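Local coordinates for protein ribulose-bisphosphate carboxylase (Alicyclobacillus acidocaldarius subsp. acidocaldarius, PDB 4NAS) that belongs to the family of the ribulose-bisphosphate carboxylase large chain, pairing an N-terminal domain with a TIM-barrel domain that holds a calcium ion in this crystal, at residues Ala238-Val243 and Leu265-Val270; Ile180-Ala185 and Asn216-Val221. All coordinates share one frame; numbering follows the deposited sequence.

Contact 1: residues Ala238-Val243 and Leu265-Val270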
# COMPACT_ATOMS: atom_id res chain seq x y z
N ALA B 238 -11.26 -14.66 -15.75
CA ALA B 238 -11.12 -13.67 -14.69
C ALA B 238 -9.75 -13.01 -14.79
O ALA B 238 -8.83 -13.55 -15.41
CB ALA B 238 -11.30 -14.31 -13.30
N LEU B 239 -9.63 -11.83 -14.21
CA LEU B 239 -8.34 -11.19 -14.00
C LEU B 239 -7.87 -11.42 -12.55
O LEU B 239 -8.57 -11.09 -11.59
CB LEU B 239 -8.44 -9.69 -14.28
CG LEU B 239 -9.04 -9.26 -15.63
CD1 LEU B 239 -9.06 -7.73 -15.74
CD2 LEU B 239 -8.28 -9.85 -16.81
N LEU B 240 -6.67 -12.00 -12.41
CA LEU B 240 -5.99 -12.13 -11.13
C LEU B 240 -5.28 -10.81 -10.84
O LEU B 240 -4.45 -10.35 -11.62
CB LEU B 240 -4.96 -13.28 -11.22
CG LEU B 240 -4.09 -13.51 -9.98
CD1 LEU B 240 -4.99 -13.71 -8.76
CD2 LEU B 240 -3.11 -14.70 -10.14
N VAL B 241 -5.66 -10.15 -9.75
CA VAL B 241 -5.06 -8.86 -9.45
C VAL B 241 -4.47 -8.87 -8.06
O VAL B 241 -5.15 -9.20 -7.08
CB VAL B 241 -6.09 -7.70 -9.58
CG1 VAL B 241 -5.41 -6.35 -9.36
CG2 VAL B 241 -6.73 -7.70 -10.96
N ASN B 242 -3.18 -8.54 -7.99
CA ASN B 242 -2.52 -8.23 -6.73
C ASN B 242 -2.92 -6.83 -6.23
O ASN B 242 -2.19 -5.85 -6.38
CB ASN B 242 -1.02 -8.32 -6.90
CG ASN B 242 -0.57 -9.75 -7.17
OD1 ASN B 242 -0.83 -10.66 -6.37
ND2 ASN B 242 0.08 -9.96 -8.32
N VAL B 243 -4.08 -6.78 -5.63
CA VAL B 243 -4.72 -5.48 -5.34
C VAL B 243 -3.87 -4.55 -4.49
O VAL B 243 -3.71 -3.34 -4.80
CB VAL B 243 -6.07 -5.71 -4.68
CG1 VAL B 243 -6.76 -4.37 -4.46
CG2 VAL B 243 -6.91 -6.61 -5.58
N LEU B 265 -10.38 -11.32 -9.71
CA LEU B 265 -10.00 -12.26 -8.68
C LEU B 265 -8.92 -11.58 -7.82
O LEU B 265 -7.75 -11.48 -8.22
CB LEU B 265 -9.50 -13.58 -9.30
CG LEU B 265 -8.78 -14.62 -8.41
CD1 LEU B 265 -9.74 -15.20 -7.37
CD2 LEU B 265 -8.14 -15.76 -9.27
N ALA B 266 -9.35 -11.06 -6.68
CA ALA B 266 -8.45 -10.34 -5.77
C ALA B 266 -7.49 -11.24 -4.98
O ALA B 266 -7.90 -12.06 -4.14
CB ALA B 266 -9.23 -9.49 -4.84
N HIS B 267 -6.19 -11.06 -5.21
CA HIS B 267 -5.20 -11.88 -4.48
C HIS B 267 -4.63 -11.05 -3.32
O HIS B 267 -4.38 -9.87 -3.49
CB HIS B 267 -4.07 -12.39 -5.42
CG HIS B 267 -3.14 -13.36 -4.75
ND1 HIS B 267 -2.14 -12.96 -3.89
CD2 HIS B 267 -3.12 -14.72 -4.73
CE1 HIS B 267 -1.52 -14.02 -3.40
NE2 HIS B 267 -2.10 -15.10 -3.89
N PRO B 268 -4.41 -11.66 -2.14
CA PRO B 268 -3.98 -10.84 -1.00
C PRO B 268 -2.50 -10.53 -0.88
O PRO B 268 -2.11 -10.08 0.20
CB PRO B 268 -4.38 -11.71 0.21
CG PRO B 268 -4.30 -13.07 -0.29
CD PRO B 268 -4.80 -13.01 -1.72
N ALA B 269 -1.68 -10.83 -1.89
CA ALA B 269 -0.25 -10.57 -1.83
C ALA B 269 0.05 -9.21 -1.22
O ALA B 269 -0.59 -8.22 -1.58
CB ALA B 269 0.38 -10.68 -3.21
N VAL B 270 1.00 -9.19 -0.28
CA VAL B 270 1.48 -7.98 0.41
C VAL B 270 0.63 -7.53 1.61
O VAL B 270 1.10 -6.81 2.48
CB VAL B 270 1.75 -6.78 -0.58
CG1 VAL B 270 2.41 -5.61 0.17
CG2 VAL B 270 2.66 -7.23 -1.74

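Contact 2: residues Ile180-Ala185 and Asn216-Val221. With FMT (formic acid), chain F.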
# COMPACT_ATOMS: atom_id res chain seq x y z
N ILE B 180 2.86 -14.98 -8.63
CA ILE B 180 4.23 -14.54 -8.91
C ILE B 180 4.61 -14.54 -10.39
O ILE B 180 5.72 -14.16 -10.75
CB ILE B 180 5.26 -15.35 -8.13
CG1 ILE B 180 5.13 -16.83 -8.49
CG2 ILE B 180 5.06 -15.15 -6.63
CD1 ILE B 180 6.34 -17.68 -8.10
N PHE B 181 3.69 -14.96 -11.25
CA PHE B 181 4.00 -15.06 -12.68
C PHE B 181 4.05 -13.68 -13.34
O PHE B 181 3.00 -13.16 -13.70
CB PHE B 181 2.93 -15.90 -13.38
CG PHE B 181 3.33 -16.42 -14.75
CD1 PHE B 181 4.59 -16.18 -15.28
CD2 PHE B 181 2.43 -17.15 -15.50
CE1 PHE B 181 4.95 -16.68 -16.55
CE2 PHE B 181 2.77 -17.65 -16.75
CZ PHE B 181 4.04 -17.40 -17.27
N PHE B 182 5.24 -13.12 -13.49
CA PHE B 182 5.39 -11.80 -14.11
C PHE B 182 6.16 -11.78 -15.44
O PHE B 182 5.82 -11.01 -16.34
CB PHE B 182 6.03 -10.81 -13.12
CG PHE B 182 5.16 -10.48 -11.97
CD1 PHE B 182 4.12 -9.58 -12.11
CD2 PHE B 182 5.38 -11.04 -10.72
CE1 PHE B 182 3.31 -9.26 -11.05
CE2 PHE B 182 4.55 -10.73 -9.63
CZ PHE B 182 3.52 -9.84 -9.80
N THR B 183 7.19 -12.62 -15.58
CA THR B 183 7.95 -12.66 -16.83
C THR B 183 7.11 -13.03 -18.07
O THR B 183 6.37 -14.02 -18.07
CB THR B 183 9.18 -13.60 -16.76
OG1 THR B 183 9.71 -13.79 -18.08
CG2 THR B 183 8.80 -14.96 -16.20
N GLU B 184 7.25 -12.23 -19.12
CA GLU B 184 6.55 -12.53 -20.37
C GLU B 184 7.53 -13.05 -21.43
O GLU B 184 7.31 -12.87 -22.63
CB GLU B 184 5.82 -11.28 -20.88
CG GLU B 184 4.92 -10.63 -19.82
CD GLU B 184 4.20 -9.38 -20.32
OE1 GLU B 184 3.95 -9.27 -21.54
OE2 GLU B 184 3.88 -8.50 -19.49
N ALA B 185 8.59 -13.72 -21.00
CA ALA B 185 9.64 -14.17 -21.92
C ALA B 185 9.28 -15.43 -22.71
O ALA B 185 9.77 -15.64 -23.80
CB ALA B 185 10.95 -14.38 -21.18
N ASN B 216 -3.00 -13.54 -14.59
CA ASN B 216 -2.39 -12.46 -13.83
C ASN B 216 -2.38 -11.13 -14.61
O ASN B 216 -1.85 -11.08 -15.73
CB ASN B 216 -0.97 -12.88 -13.41
CG ASN B 216 -0.50 -12.18 -12.13
OD1 ASN B 216 -1.28 -11.52 -11.44
ND2 ASN B 216 0.78 -12.34 -11.81
N LEU B 217 -2.95 -10.07 -14.04
CA LEU B 217 -2.97 -8.74 -14.68
C LEU B 217 -1.72 -7.97 -14.28
O LEU B 217 -1.52 -7.69 -13.11
CB LEU B 217 -4.21 -7.95 -14.25
CG LEU B 217 -4.38 -6.57 -14.89
CD1 LEU B 217 -4.36 -6.62 -16.44
CD2 LEU B 217 -5.68 -6.00 -14.40
N THR B 218 -0.86 -7.68 -15.25
CA THR B 218 0.47 -7.19 -14.93
C THR B 218 0.96 -6.13 -15.91
O THR B 218 0.37 -5.94 -16.98
CB THR B 218 1.51 -8.33 -14.97
OG1 THR B 218 1.63 -8.80 -16.32
CG2 THR B 218 1.09 -9.47 -14.09
N GLY B 219 2.06 -5.48 -15.55
CA GLY B 219 2.63 -4.40 -16.33
C GLY B 219 2.39 -3.05 -15.67
O GLY B 219 1.83 -2.96 -14.59
N PRO B 220 2.82 -1.98 -16.34
CA PRO B 220 2.75 -0.59 -15.89
C PRO B 220 1.32 -0.10 -15.71
O PRO B 220 0.45 -0.48 -16.50
CB PRO B 220 3.40 0.19 -17.04
CG PRO B 220 4.17 -0.82 -17.81
CD PRO B 220 3.43 -2.09 -17.68
N VAL B 221 1.09 0.75 -14.71
CA VAL B 221 -0.26 1.23 -14.41
C VAL B 221 -0.95 1.87 -15.63
O VAL B 221 -2.10 1.55 -15.91
CB VAL B 221 -0.28 2.16 -13.17
CG1 VAL B 221 -1.53 3.02 -13.16
CG2 VAL B 221 -0.18 1.33 -11.87
C FMT F . 4.77 1.23 -13.70
O1 FMT F . 5.78 1.38 -12.98
O2 FMT F . 3.73 1.94 -13.72

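Contact 1: residues Ala238-Val243 and Leu265-Val270
Leu-240 and Leu-265 sit side by side on two neighbouring parallel strands of the TIM barrel, 238-242 and 264-267, joined through helices as a beta-alpha-beta crossover. The ladder between them shows how a barrel wall is made: three backbone bonds run from strand to strand. Leu-265 N donates to Leu-239 O at 2.6 Å, Val-241 N to Leu-265 O at 2.9 Å, and His-267 N to Val-241 O at 2.8 Å. Packing is more extensive on the face that carries Leu-240, Leu-265 and His-267. Leu-240 has CG anti to its N (chi1 177°), and its CD1 branch reaches across to CD2 of Leu-265 at 3.8 Å and to CB of His-267 at 3.7 Å. On the other face, beyond Val-241 and Ala-266, the contact is slighter, with Val-243 CG2 set against Ala-266 CB and Met-292 of helix 284-295 touching both side chains. The carboxy-terminal ends of the strands are looser without being open to solvent, since the second subunit packs there, its Val-96 on Asn-242 and its Gly-100 on Ala-269. The side chains of Asn-242 and His-267 point the same way, amide and ring planes 79° apart, yet no bond joins them. The side chain of His-267 is about 5 Å from a bound calcium ion. Its rotation is probably limited by Ala-269 N, which donates to His-267 ND1 over 3.0 Å from a position tilted out of the ring plane, while Asn-242 OD1, buried without a polar partner in the model, meets the methyl CB of Ala-269 at 3.4 Å.

Contact 2: residues Ile180-Ala185 and Asn216-Val221
Asn-216, at the end of strand 214-216, reaches Phe-181 in the loop 180-185, which follows the calcium-site residues Asp-178 and Glu-179 in the TIM-barrel domain. Its CB lies 4.0 Å from Phe-181 O; with CG anti to the backbone N (chi1 -153°), CG stays equally far from that oxygen, and it is ND2 that closes the gap. At the tip, ND2 donates to Phe-181 O at 3.0 Å; the N-H points fairly straight (154°), but the donor stands above the carbonyl plane. ND2 also lies over one face of the Phe-182 ring, offset toward its rim. OD1, the other branch, looks toward the neighbouring strand, where it only packs near Leu-240 O, both being acceptors. Farther along, Thr-218 turns its methyl to the ring, CG2 being 3.6 Å from Phe-182 CD1, while its hydroxyl OG1 passes Glu-184 OE2 at 3.9 Å without bonding. Glu-184 OE1 forms a salt bridge with Arg-227 NH2 of helix 221-233, whose NH1 also donates to Thr-218 O. The amide nitrogen of Asn-216 serves two backbone carbonyls, Phe-181 O and, weakly, Glu-179 O, which probably limits rotation of its side chain and ties the loop just after the metal-site residues to the end of a barrel strand.

Both contacts lie in the TIM-barrel domain and are largely buried, but at different depths: the centre of contact 1 is about 7 Å from that of the chain, the centre of contact 2 about 19 Å, its Glu-184 partly exposed. Regular main-chain pairing and aliphatic packing between strands dominate contact 1, whereas contact 2 joins a loop to the end of strand 214-216 and the loop that follows it, through one side-chain amide, a phenylalanine ring and a threonine methyl. Strand 238-242 connects them, since Leu-240 O lies 2.9 Å from Leu-217 N in a probable hydrogen bond and Asn-242 packs near both Asn-216 and Phe-182. The second subunit reaches both.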